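Local coordinates for SusD family protein (Bacteroides uniformis, PDB 7KV1) that probably binds beta-glucans at the bacterial surface, as a SusD-like glycan-binding protein of a human gut Bacteroides, at residues D74-M78 with G79-W83; A139-K142 with L143-Q147; W377-Y381 with R382-K386. One frame throughout, in Å; residues are numbered along the deposited sequence.

Read from the N terminus, the three contacts come in series; none nests within or crosses another, and each is local, closing only a turn or a few residues of chain. Interaction 1 folds the chain back where helix 71-76 gives way to a loop. Interaction 2 lies within one helix, 138-162, on the opposite side of the chain's centre, its own centre about 37 Å from that of interaction 1. Interaction 3 turns the chain as it leaves strand 376-378, much later in the sequence, and meets interaction 1 directly: Phe82 CE1 packs on Leu378 CB at 4.1 Å, joining the loop after helix 71-76 to strand 376-378.

Interaction 1 of 3, residues D74-M78 with G79-W83; sequences DGEIM and GDNFW
Glu76 and Asn81 are joined by a side-chain hydrogen bond: Asn81 ND2 donates to Glu76 OE1 at 3.0 Å, approaching the syn lone pair and lying close to the asparagine's own amide plane, while the carboxylate and amide planes are turned 38° apart. The glutamate chain is bent at its second torsion (chi2 -83°), which swings OE1 across to the loop. Its other oxygen, OE2, takes a hydrogen bond from Gly466 N, so both carboxylate oxygens are held.

At Phe82 the carboxylate meets the ring's C-H edge: OE1 lies in the ring plane, 3.5 Å from Phe82 CE2, and the carboxylate stands almost upright to the ring. The nonpolar touch beside it is Glu76 CB, 3.9 Å from Phe82 CD2.

In the backbone, Glu76 to Gly79 form a type I beta turn where helix 71-76 gives way to the loop, in the N-terminal region, which belongs to the family of starch-binding proteins that associate with the outer membrane. Gly79 N closes it on Glu76 O at 2.8 Å.

Two waters extend the grip. Water 1 lies 2.7 Å from Glu76 OE1 and accepts from Asn81 N; water 2 lies 2.9 Å from Glu76 O and accepts from Phe82 N at 2.9 Å. Were Glu76 replaced by an alanine, Asn81 ND2, Gly466 N and water 1 would probably lose their carboxylate partner and a gap would open beside the Phe82 ring. Asp80 turns away from the helix, and its carboxylate forms a salt bridge with Arg468.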
loop_
_atom_site.group_PDB
_atom_site.type_symbol
_atom_site.label_atom_id
_atom_site.label_comp_id
_atom_site.label_asym_id
_atom_site.label_seq_id
_atom_site.Cartn_x
_atom_site.Cartn_y
_atom_site.Cartn_z
ATOM N N ASP A 74 -5.357 -5.263 3.680
ATOM C CA ASP A 74 -5.060 -4.651 5.007
ATOM C C ASP A 74 -5.281 -3.133 4.911
ATOM O O ASP A 74 -5.856 -2.543 5.862
ATOM C CB ASP A 74 -3.651 -5.016 5.475
ATOM C CG ASP A 74 -3.413 -6.499 5.755
ATOM O OD1 ASP A 74 -4.403 -7.289 5.771
ATOM O OD2 ASP A 74 -2.249 -6.856 5.977
ATOM N N GLY A 75 -4.903 -2.518 3.779
ATOM C CA GLY A 75 -5.050 -1.074 3.567
ATOM C C GLY A 75 -6.468 -0.662 3.186
ATOM O O GLY A 75 -6.753 0.558 3.184
ATOM N N GLU A 76 -7.369 -1.601 2.885
ATOM C CA GLU A 76 -8.711 -1.240 2.365
ATOM C C GLU A 76 -9.772 -1.513 3.441
ATOM O O GLU A 76 -10.735 -0.734 3.530
ATOM C CB GLU A 76 -9.011 -1.988 1.060
ATOM C CG GLU A 76 -8.193 -1.546 -0.133
ATOM C CD GLU A 76 -8.710 -0.316 -0.856
ATOM O OE1 GLU A 76 -9.760 0.214 -0.454
ATOM O OE2 GLU A 76 -8.025 0.136 -1.774
ATOM N N ILE A 77 -9.639 -2.571 4.229
ATOM C CA ILE A 77 -10.774 -3.050 5.072
ATOM C C ILE A 77 -11.223 -1.990 6.077
ATOM O O ILE A 77 -12.391 -2.044 6.470
ATOM C CB ILE A 77 -10.514 -4.410 5.743
ATOM C CG1 ILE A 77 -9.226 -4.452 6.577
ATOM C CG2 ILE A 77 -10.557 -5.511 4.677
ATOM C CD1 ILE A 77 -9.109 -5.711 7.450
ATOM N N MET A 78 -10.372 -1.074 6.515
ATOM C CA MET A 78 -10.782 -0.089 7.543
ATOM C C MET A 78 -11.347 1.154 6.859
ATOM O O MET A 78 -11.901 2.018 7.570
ATOM C CB MET A 78 -9.612 0.221 8.484
ATOM C CG MET A 78 -9.275 -0.995 9.320
ATOM S SD MET A 78 -7.911 -0.757 10.452
ATOM C CE MET A 78 -6.499 -0.914 9.352
ATOM N N GLY A 79 -11.359 1.146 5.513
ATOM C CA GLY A 79 -11.826 2.254 4.674
ATOM C C GLY A 79 -13.266 2.075 4.241
ATOM O O GLY A 79 -13.976 1.366 4.919
ATOM N N ASP A 80 -13.640 2.657 3.112
ATOM C CA ASP A 80 -15.050 2.738 2.653
ATOM C C ASP A 80 -15.219 2.210 1.233
ATOM O O ASP A 80 -16.315 2.403 0.738
ATOM C CB ASP A 80 -15.611 4.158 2.788
ATOM C CG ASP A 80 -14.836 5.211 2.013
ATOM O OD1 ASP A 80 -13.684 4.886 1.476
ATOM O OD2 ASP A 80 -15.380 6.344 1.948
ATOM N N ASN A 81 -14.233 1.517 0.648
ATOM C CA ASN A 81 -14.357 1.055 -0.766
ATOM C C ASN A 81 -15.034 -0.335 -0.847
ATOM O O ASN A 81 -15.715 -0.629 -1.880
ATOM C CB ASN A 81 -13.015 0.974 -1.478
ATOM C CG ASN A 81 -12.482 2.317 -1.933
ATOM O OD1 ASN A 81 -13.269 3.226 -2.232
ATOM N ND2 ASN A 81 -11.157 2.433 -1.963
ATOM N N PHE A 82 -14.814 -1.181 0.153
ATOM C CA PHE A 82 -15.131 -2.635 0.078
ATOM C C PHE A 82 -15.912 -3.064 1.310
ATOM O O PHE A 82 -15.840 -2.420 2.351
ATOM C CB PHE A 82 -13.849 -3.471 0.020
ATOM C CG PHE A 82 -13.077 -3.261 -1.254
ATOM C CD1 PHE A 82 -13.398 -3.996 -2.394
ATOM C CD2 PHE A 82 -12.125 -2.249 -1.346
ATOM C CE1 PHE A 82 -12.739 -3.762 -3.587
ATOM C CE2 PHE A 82 -11.439 -2.054 -2.533
ATOM C CZ PHE A 82 -11.760 -2.789 -3.656
ATOM N N TRP A 83 -16.536 -4.229 1.212
ATOM C CA TRP A 83 -16.936 -5.027 2.388
ATOM C C TRP A 83 -15.835 -6.073 2.587
ATOM O O TRP A 83 -15.046 -6.316 1.649
ATOM C CB TRP A 83 -18.311 -5.659 2.172
ATOM C CG TRP A 83 -19.411 -4.730 1.784
ATOM C CD1 TRP A 83 -20.154 -4.805 0.650
ATOM C CD2 TRP A 83 -19.931 -3.615 2.545
ATOM N NE1 TRP A 83 -21.108 -3.833 0.656
ATOM C CE2 TRP A 83 -20.990 -3.065 1.784
ATOM C CE3 TRP A 83 -19.586 -3.006 3.760
ATOM C CZ2 TRP A 83 -21.713 -1.944 2.191
ATOM C CZ3 TRP A 83 -20.310 -1.908 4.181
ATOM C CH2 TRP A 83 -21.363 -1.391 3.408
HETATM O O HOH W 1 -11.315 1.302 1.513
HETATM O O HOH W 2 -13.466 -1.084 2.724
#

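Interaction 2 of 3, residues A139-K142 with L143-Q147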
loop_
_atom_site.group_PDB
_atom_site.type_symbol
_atom_site.label_atom_id
_atom_site.label_comp_id
_atom_site.label_asym_id
_atom_site.label_seq_id
_atom_site.Cartn_x
_atom_site.Cartn_y
_atom_site.Cartn_z
ATOM N N ALA A 139 31.597 0.697 -4.237
ATOM C CA ALA A 139 30.392 1.054 -5.025
ATOM C C ALA A 139 29.257 0.062 -4.751
ATOM O O ALA A 139 28.127 0.510 -4.546
ATOM C CB ALA A 139 30.709 1.080 -6.501
ATOM N N ASN A 140 29.542 -1.236 -4.799
ATOM C CA ASN A 140 28.522 -2.288 -4.572
ATOM C C ASN A 140 28.142 -2.296 -3.086
ATOM O O ASN A 140 26.960 -2.535 -2.778
ATOM C CB ASN A 140 28.993 -3.642 -5.100
ATOM C CG ASN A 140 28.890 -3.720 -6.610
ATOM O OD1 ASN A 140 29.644 -4.437 -7.258
ATOM N ND2 ASN A 140 27.955 -2.986 -7.181
ATOM N N ARG A 141 29.099 -2.027 -2.203
ATOM C CA ARG A 141 28.841 -2.029 -0.746
ATOM C C ARG A 141 27.794 -0.959 -0.445
ATOM O O ARG A 141 26.897 -1.230 0.366
ATOM C CB ARG A 141 30.100 -1.751 0.077
ATOM C CG ARG A 141 29.911 -2.095 1.548
ATOM C CD ARG A 141 31.036 -1.585 2.408
ATOM N NE ARG A 141 31.165 -0.144 2.348
ATOM C CZ ARG A 141 30.380 0.727 2.989
ATOM N NH1 ARG A 141 29.357 0.309 3.725
ATOM N NH2 ARG A 141 30.609 2.027 2.874
ATOM N N LYS A 142 27.961 0.220 -1.037
ATOM C CA LYS A 142 27.081 1.384 -0.806
ATOM C C LYS A 142 25.700 1.038 -1.370
ATOM O O LYS A 142 24.700 1.335 -0.680
ATOM C CB LYS A 142 27.638 2.667 -1.440
ATOM C CG LYS A 142 28.829 3.346 -0.762
ATOM C CD LYS A 142 28.809 3.421 0.761
ATOM C CE LYS A 142 27.824 4.415 1.353
ATOM N NZ LYS A 142 27.908 4.460 2.838
ATOM N N LEU A 143 25.655 0.456 -2.571
ATOM C CA LEU A 143 24.392 0.003 -3.209
ATOM C C LEU A 143 23.694 -1.018 -2.305
ATOM O O LEU A 143 22.464 -0.854 -2.106
ATOM C CB LEU A 143 24.647 -0.584 -4.596
ATOM C CG LEU A 143 24.650 0.419 -5.751
ATOM C CD1 LEU A 143 24.780 -0.316 -7.082
ATOM C CD2 LEU A 143 23.386 1.271 -5.752
ATOM N N TYR A 144 24.409 -2.035 -1.796
ATOM C CA TYR A 144 23.796 -3.095 -0.946
ATOM C C TYR A 144 23.272 -2.451 0.347
ATOM O O TYR A 144 22.138 -2.737 0.753
ATOM C CB TYR A 144 24.757 -4.247 -0.625
ATOM C CG TYR A 144 25.351 -4.971 -1.811
ATOM C CD1 TYR A 144 24.663 -5.136 -3.006
ATOM C CD2 TYR A 144 26.623 -5.515 -1.723
ATOM C CE1 TYR A 144 25.222 -5.806 -4.084
ATOM C CE2 TYR A 144 27.205 -6.174 -2.793
ATOM C CZ TYR A 144 26.508 -6.321 -3.979
ATOM O OH TYR A 144 27.105 -6.986 -5.015
ATOM N N GLU A 145 24.072 -1.556 0.920
ATOM C CA GLU A 145 23.788 -0.835 2.174
ATOM C C GLU A 145 22.499 -0.024 2.026
ATOM O O GLU A 145 21.621 -0.132 2.884
ATOM C CB GLU A 145 24.895 0.154 2.514
ATOM C CG GLU A 145 24.596 0.922 3.769
ATOM C CD GLU A 145 25.558 2.033 4.100
ATOM O OE1 GLU A 145 26.607 2.122 3.458
ATOM O OE2 GLU A 145 25.232 2.808 4.978
ATOM N N MET A 146 22.419 0.792 0.983
ATOM C CA MET A 146 21.279 1.716 0.820
ATOM C C MET A 146 20.022 0.914 0.480
ATOM O O MET A 146 18.951 1.316 0.932
ATOM C CB MET A 146 21.597 2.783 -0.221
ATOM C CG MET A 146 22.601 3.823 0.305
ATOM S SD MET A 146 22.462 4.286 2.068
ATOM C CE MET A 146 24.014 5.147 2.345
ATOM N N GLN A 147 20.134 -0.197 -0.248
ATOM C CA GLN A 147 18.958 -1.060 -0.523
ATOM C C GLN A 147 18.450 -1.635 0.810
ATOM O O GLN A 147 17.231 -1.579 1.083
ATOM C CB GLN A 147 19.287 -2.165 -1.518
ATOM C CG GLN A 147 19.303 -1.737 -2.972
ATOM C CD GLN A 147 19.791 -2.880 -3.831
ATOM O OE1 GLN A 147 19.056 -3.805 -4.136
ATOM N NE2 GLN A 147 21.048 -2.814 -4.233
#
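Ala139 O receives Leu143 N at 3.2 Å, the first of four successive i to i+4 backbone bonds that make this stretch regular alpha-helix. Tyr144 N donates to Asn140 O at 2.8 Å, Glu145 N to Arg141 O at 2.9 Å and Met146 N to Lys142 O at 2.9 Å, all fairly straight.

One flank carries a salt-bridge network. Glu145 extends fully, CG anti to its own N (chi1 178°), and runs alongside both Arg141 and Lys142, pointing the same way. Lys142 NZ, brought round by bends at chi2 and chi3, reaches Glu145 OE1 at 2.7 Å on the syn side, 25° out of the carboxylate plane. Arg141 NH1 makes a weak hydrogen bond, part of a salt bridge, to the same Glu145 OE1 at 3.3 Å, so a single atom answers two cations.

The helix is 138-162, one of the long helices of this largely helical, tetratricopeptide-repeat-related SusD fold, and the outer members of the network extend along it: Arg141 NH2 pairs with Glu138 and Glu145 OE2 with Arg149.

Another flank is aromatic. Asn140 O lies 3.0 Å above the plane of the Tyr144 ring, over one face and offset toward its rim, while Asn140 CB touches Tyr144 CZ at 3.8 Å. The same tyrosine packs against Ile47, Gln48 and Leu51 of helix 44-55. Met146 lies alongside Lys142 and reaches the loop residues Ser202 and Leu205.

Interaction 3 of 3, residues W377-Y381 with R382-K386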
loop_
_atom_site.group_PDB
_atom_site.type_symbol
_atom_site.label_atom_id
_atom_site.label_comp_id
_atom_site.label_asym_id
_atom_site.label_seq_id
_atom_site.Cartn_x
_atom_site.Cartn_y
_atom_site.Cartn_z
ATOM N N TRP A 377 -16.774 -6.884 -7.906
ATOM C CA TRP A 377 -15.453 -7.307 -7.425
ATOM C C TRP A 377 -14.402 -6.362 -7.985
ATOM O O TRP A 377 -14.726 -5.593 -8.919
ATOM C CB TRP A 377 -15.196 -8.753 -7.837
ATOM C CG TRP A 377 -16.270 -9.700 -7.397
ATOM C CD1 TRP A 377 -17.357 -10.124 -8.111
ATOM C CD2 TRP A 377 -16.406 -10.282 -6.088
ATOM N NE1 TRP A 377 -18.150 -10.935 -7.333
ATOM C CE2 TRP A 377 -17.571 -11.078 -6.101
ATOM C CE3 TRP A 377 -15.658 -10.208 -4.910
ATOM C CZ2 TRP A 377 -17.995 -11.789 -4.973
ATOM C CZ3 TRP A 377 -16.071 -10.926 -3.808
ATOM C CH2 TRP A 377 -17.224 -11.702 -3.837
ATOM N N LEU A 378 -13.182 -6.451 -7.463
ATOM C CA LEU A 378 -12.045 -5.620 -7.946
ATOM C C LEU A 378 -11.512 -6.235 -9.251
ATOM O O LEU A 378 -10.989 -7.362 -9.229
ATOM C CB LEU A 378 -10.971 -5.544 -6.855
ATOM C CG LEU A 378 -9.713 -4.756 -7.192
ATOM C CD1 LEU A 378 -10.020 -3.288 -7.405
ATOM C CD2 LEU A 378 -8.669 -4.925 -6.088
ATOM N N GLN A 379 -11.606 -5.495 -10.341
ATOM C CA GLN A 379 -11.090 -5.911 -11.669
ATOM C C GLN A 379 -9.555 -5.881 -11.681
ATOM O O GLN A 379 -8.960 -6.668 -12.403
ATOM C CB GLN A 379 -11.735 -5.015 -12.725
ATOM C CG GLN A 379 -11.154 -5.216 -14.114
ATOM C CD GLN A 379 -11.642 -6.483 -14.766
ATOM O OE1 GLN A 379 -12.777 -6.914 -14.556
ATOM N NE2 GLN A 379 -10.778 -7.071 -15.581
ATOM N N LYS A 380 -8.913 -4.981 -10.940
ATOM C CA LYS A 380 -7.466 -4.693 -11.105
ATOM C C LYS A 380 -6.653 -5.968 -10.860
ATOM O O LYS A 380 -5.565 -6.105 -11.493
ATOM C CB LYS A 380 -7.034 -3.577 -10.152
ATOM C CG LYS A 380 -7.550 -2.204 -10.563
ATOM C CD LYS A 380 -7.082 -1.087 -9.642
ATOM C CE LYS A 380 -7.598 0.269 -10.078
ATOM N NZ LYS A 380 -7.421 1.253 -8.982
ATOM N N TYR A 381 -7.108 -6.817 -9.922
ATOM C CA TYR A 381 -6.378 -8.034 -9.503
ATOM C C TYR A 381 -7.300 -9.255 -9.608
ATOM O O TYR A 381 -7.094 -10.200 -8.860
ATOM C CB TYR A 381 -5.772 -7.833 -8.100
ATOM C CG TYR A 381 -4.717 -6.752 -8.029
ATOM C CD1 TYR A 381 -3.449 -6.958 -8.554
ATOM C CD2 TYR A 381 -4.961 -5.543 -7.387
ATOM C CE1 TYR A 381 -2.468 -5.981 -8.480
ATOM C CE2 TYR A 381 -3.989 -4.556 -7.305
ATOM C CZ TYR A 381 -2.733 -4.776 -7.853
ATOM O OH TYR A 381 -1.740 -3.836 -7.782
ATOM N N ARG A 382 -8.242 -9.258 -10.554
ATOM C CA ARG A 382 -9.170 -10.388 -10.721
ATOM C C ARG A 382 -8.399 -11.590 -11.272
ATOM O O ARG A 382 -7.352 -11.463 -11.916
ATOM C CB ARG A 382 -10.385 -10.008 -11.566
ATOM C CG ARG A 382 -10.076 -9.724 -13.026
ATOM C CD ARG A 382 -11.274 -10.114 -13.847
ATOM N NE ARG A 382 -11.380 -11.554 -13.939
ATOM C CZ ARG A 382 -12.304 -12.203 -14.634
ATOM N NH1 ARG A 382 -13.247 -11.558 -15.293
ATOM N NH2 ARG A 382 -12.294 -13.518 -14.638
ATOM N N PRO A 383 -8.859 -12.816 -10.952
ATOM C CA PRO A 383 -8.214 -14.024 -11.454
ATOM C C PRO A 383 -8.539 -14.215 -12.942
ATOM O O PRO A 383 -9.686 -13.947 -13.339
ATOM C CB PRO A 383 -8.809 -15.158 -10.611
ATOM C CG PRO A 383 -10.181 -14.623 -10.233
ATOM C CD PRO A 383 -9.999 -13.121 -10.079
ATOM N N TYR A 384 -7.527 -14.667 -13.678
ATOM C CA TYR A 384 -7.574 -15.152 -15.084
ATOM C C TYR A 384 -6.784 -16.455 -15.211
ATOM O O TYR A 384 -5.668 -16.494 -14.678
ATOM C CB TYR A 384 -6.929 -14.130 -16.022
ATOM C CG TYR A 384 -7.798 -12.935 -16.289
ATOM C CD1 TYR A 384 -8.993 -13.081 -16.963
ATOM C CD2 TYR A 384 -7.455 -11.680 -15.833
ATOM C CE1 TYR A 384 -9.816 -12.000 -17.211
ATOM C CE2 TYR A 384 -8.262 -10.585 -16.079
ATOM C CZ TYR A 384 -9.442 -10.749 -16.760
ATOM O OH TYR A 384 -10.259 -9.703 -16.991
ATOM N N ASP A 385 -7.274 -17.438 -15.985
ATOM C CA ASP A 385 -6.532 -18.718 -16.228
ATOM C C ASP A 385 -5.118 -18.413 -16.738
ATOM O O ASP A 385 -4.152 -18.970 -16.206
ATOM C CB ASP A 385 -7.242 -19.649 -17.218
ATOM C CG ASP A 385 -8.607 -20.102 -16.746
ATOM O OD1 ASP A 385 -8.799 -20.263 -15.532
ATOM O OD2 ASP A 385 -9.482 -20.238 -17.594
ATOM N N LYS A 386 -4.985 -17.514 -17.702
ATOM C CA LYS A 386 -3.666 -17.189 -18.305
ATOM C C LYS A 386 -2.655 -16.727 -17.241
ATOM O O LYS A 386 -1.478 -16.730 -17.573
ATOM C CB LYS A 386 -3.849 -16.124 -19.389
ATOM C CG LYS A 386 -4.355 -14.780 -18.885
ATOM C CD LYS A 386 -4.325 -13.692 -19.933
ATOM C CE LYS A 386 -4.200 -12.309 -19.342
ATOM N NZ LYS A 386 -2.839 -12.112 -18.796
HETATM O O HOH W 3 -13.839 -8.858 -15.984
#
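Gln379 O accepts Arg382 N at 3.3 Å, closing a tight turn in which the N-H points almost straight at the oxygen. The turn carries the chain out of strand 376-378, one half of a two-stranded antiparallel sheet with strand 358-360, in the SusD family part of the protein.

Side chains then bind the turn to the loop beyond it. Gln379 runs alongside Arg382, its NE2 3.5 Å from Arg382 CD, and bends at chi2 so that this amide nitrogen donates to Tyr384 OH at 3.0 Å. The hydroxyl lies close to the plane of the amide, and the donor meets the tyrosine at its ring edge, the two side chains crossing at about a right angle.

Arg382 places CG between its N and carbonyl carbon (chi1 68°) and bends toward the two residues that follow, Pro383 and Tyr384. The guanidinium turns its NE-NH2 side to Pro383 O, NE at 3.0 Å and NH2 at 2.9 Å, so one carbonyl oxygen receives two bonds and holds the group from turning. One guanidinium face lies over Tyr384, with Tyr384 CE1 3.6 Å above the centre of the Arg382 guanidinium. Trp359 of the partner strand adds a cation-pi contact, and NH1 forms a salt bridge with Asp324, a second partner for the charge. Tyr381 O, in contrast, is buried here with no polar partner.

At the edge of the guanidinium, in its plane, water 3 accepts from Arg382 NH1 at 2.8 Å and donates to Gln379 OE1 at 2.6 Å.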